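Local coordinates for glutathione-specific gamma-glutamylcyclotransferase (Saccharomyces cerevisiae S288c, PDB 5HWK), which cleaves glutathione into 5-oxo-L-proline and a Cys-Gly dipeptide, acting on glutathione but not on other gamma-glutamyl peptides, at residues A[109-112]-A[113-116]. Sequence-based numbering, arbitrary orientation.
With BEZ (benzoic acid), chain C; PO4 (phosphate ion), chain D.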
loop_
_atom_site.group_PDB
_atom_site.type_symbol
_atom_site.label_atom_id
_atom_site.label_comp_id
_atom_site.label_asym_id
_atom_site.label_seq_id
_atom_site.Cartn_x
_atom_site.Cartn_y
_atom_site.Cartn_z
ATOM N N GLU A 109 6.426 -13.428 9.298
ATOM C CA GLU A 109 5.250 -14.289 9.278
ATOM C C GLU A 109 3.935 -13.518 9.226
ATOM O O GLU A 109 2.869 -14.137 9.323
ATOM C CB GLU A 109 5.259 -15.260 10.471
ATOM C CG GLU A 109 6.464 -16.202 10.489
ATOM N N TYR A 110 3.963 -12.190 9.026
ATOM C CA TYR A 110 2.734 -11.409 9.114
ATOM C C TYR A 110 1.738 -11.762 8.038
ATOM O O TYR A 110 0.549 -11.514 8.227
ATOM C CB TYR A 110 3.036 -9.919 8.959
ATOM C CG TYR A 110 3.623 -9.270 10.177
ATOM C CD1 TYR A 110 3.635 -9.927 11.416
ATOM C CD2 TYR A 110 4.136 -7.976 10.110
ATOM C CE1 TYR A 110 4.172 -9.295 12.556
ATOM C CE2 TYR A 110 4.679 -7.350 11.238
ATOM C CZ TYR A 110 4.689 -8.013 12.445
ATOM O OH TYR A 110 5.228 -7.387 13.533
ATOM N N LEU A 111 2.178 -12.296 6.905
ATOM C CA LEU A 111 1.210 -12.594 5.851
ATOM C C LEU A 111 0.464 -13.907 6.071
ATOM O O LEU A 111 -0.442 -14.214 5.279
ATOM C CB LEU A 111 1.832 -12.566 4.457
ATOM C CG LEU A 111 2.449 -11.217 4.064
ATOM C CD1 LEU A 111 2.655 -11.147 2.574
ATOM C CD2 LEU A 111 1.603 -10.010 4.500
ATOM N N ASN A 112 0.814 -14.683 7.105
ATOM C CA ASN A 112 0.194 -15.988 7.312
ATOM C C ASN A 112 -1.305 -15.888 7.582
ATOM O O ASN A 112 -2.017 -16.890 7.429
ATOM C CB ASN A 112 0.860 -16.731 8.475
ATOM C CG ASN A 112 2.253 -17.194 8.145
ATOM O OD1 ASN A 112 2.680 -17.083 6.999
ATOM N ND2 ASN A 112 2.969 -17.726 9.140
ATOM N N VAL A 113 -1.792 -14.712 7.977
ATOM C CA VAL A 113 -3.194 -14.478 8.300
ATOM C C VAL A 113 -3.872 -13.551 7.304
ATOM O O VAL A 113 -4.989 -13.056 7.579
ATOM C CB VAL A 113 -3.375 -13.926 9.719
ATOM C CG1 VAL A 113 -2.913 -14.944 10.758
ATOM C CG2 VAL A 113 -2.647 -12.565 9.840
ATOM N N ARG A 114 -3.245 -13.284 6.165
ATOM C CA ARG A 114 -3.826 -12.328 5.224
ATOM C C ARG A 114 -3.407 -12.683 3.801
ATOM O O ARG A 114 -3.005 -13.812 3.514
ATOM C CB ARG A 114 -3.487 -10.888 5.622
ATOM C CG ARG A 114 -2.013 -10.618 5.651
ATOM C CD ARG A 114 -1.724 -9.255 6.288
ATOM N NE ARG A 114 -1.727 -9.292 7.752
ATOM C CZ ARG A 114 -2.456 -8.494 8.525
ATOM N NH1 ARG A 114 -3.283 -7.604 7.979
ATOM N NH2 ARG A 114 -2.336 -8.577 9.853
ATOM N N GLU A 115 -3.567 -11.725 2.891
ATOM C CA GLU A 115 -3.191 -11.936 1.503
ATOM C C GLU A 115 -1.692 -12.227 1.474
ATOM O O GLU A 115 -0.904 -11.578 2.183
ATOM C CB GLU A 115 -3.461 -10.633 0.750
ATOM C CG GLU A 115 -4.907 -10.090 0.984
ATOM C CD GLU A 115 -5.132 -9.361 2.332
ATOM O OE1 GLU A 115 -4.251 -8.682 2.935
ATOM O OE2 GLU A 115 -6.257 -9.427 2.844
ATOM N N GLN A 116 -1.295 -13.229 0.686
ATOM C CA GLN A 116 0.054 -13.759 0.863
ATOM C C GLN A 116 0.682 -14.255 -0.437
ATOM O O GLN A 116 1.907 -14.150 -0.609
ATOM C CB GLN A 116 0.023 -14.915 1.883
ATOM C CG GLN A 116 1.395 -15.463 2.221
ATOM C CD GLN A 116 1.393 -16.334 3.478
ATOM O OE1 GLN A 116 0.435 -17.081 3.729
ATOM N NE2 GLN A 116 2.461 -16.223 4.287
HETATM C C BEZ C . -0.000 -4.179 3.796
HETATM O O1 BEZ C . -0.944 -3.745 4.398
HETATM O O2 BEZ C . 0.946 -3.404 3.616
HETATM C C1 BEZ C . -0.013 -5.557 3.213
HETATM C C2 BEZ C . 0.996 -5.891 2.331
HETATM C C3 BEZ C . 0.990 -7.145 1.708
HETATM C C4 BEZ C . 0.030 -8.087 2.038
HETATM C C5 BEZ C . -0.947 -7.750 2.960
HETATM C C6 BEZ C . -1.001 -6.493 3.555
HETATM P P PO4 D . -4.005 -14.550 -1.758
HETATM O O1 PO4 D . -3.853 -15.215 -3.122
HETATM O O2 PO4 D . -2.931 -15.035 -0.809
HETATM O O3 PO4 D . -5.439 -14.712 -1.235
HETATM O O4 PO4 D . -3.801 -13.010 -1.975
HETATM O O HOH W 1 -0.033 -10.035 10.924
HETATM O O HOH W 2 -0.273 -19.223 5.735
#
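Gln116 reaches back across the turn to Leu111 and Asn112, and its side chain can be followed outward. CB sits against the carbonyl oxygen of Leu111. With CG anti to the backbone N (chi1 -175°), the chain lies along Leu111. Gln116 CG packs on Leu111 CB at 3.7 Å. Gln116 CD comes 3.3 Å from Leu111 O. Beyond CG the chain stays extended, which brings NE2 to Asn112: Gln116 NE2 donates to OD1 of Asn112 at 2.9 Å, in the plane of that carbonyl, although the two amide planes are turned 52° apart. The other branch, OE1, accepts a hydrogen bond from a water. With an alanine here, Asn112 OD1 would probably lose its amide donor and the Asn112 side chain be freer to turn.

The backbone N of Gln116 donates a hydrogen bond to a phosphate ion, probably picked up from the crystallisation medium. Residues 109-116 lie in the loop between strands 91-99 and 119-129, which in this ChaC-family enzyme carries Glu115, probably the proton acceptor, into the pocket occupied here by benzoic acid. Residues 111-114 form a type I beta turn, closed where Arg114 N donates to Leu111 O at 3.1 Å, from well above the carbonyl plane.

On the pocket side, Leu111 CD2 lies 3.5 Å from C4 of the benzoic acid, while Arg114 CD and Glu115 OE1 both approach C5. Arg114 bends at chi3 (82°), and Arg114 NE donates a hydrogen bond to Tyr110 O at 3.2 Å, with that oxygen almost in the guanidinium plane. A water bridges the same oxygen to NH2, so two bonds along one edge help fix the rotation of the group. NH2 also reaches Lys19 O, and NH1 donates to Ser15 OG, the hydroxyl that is also hydrogen-bonded to Glu115 OE1.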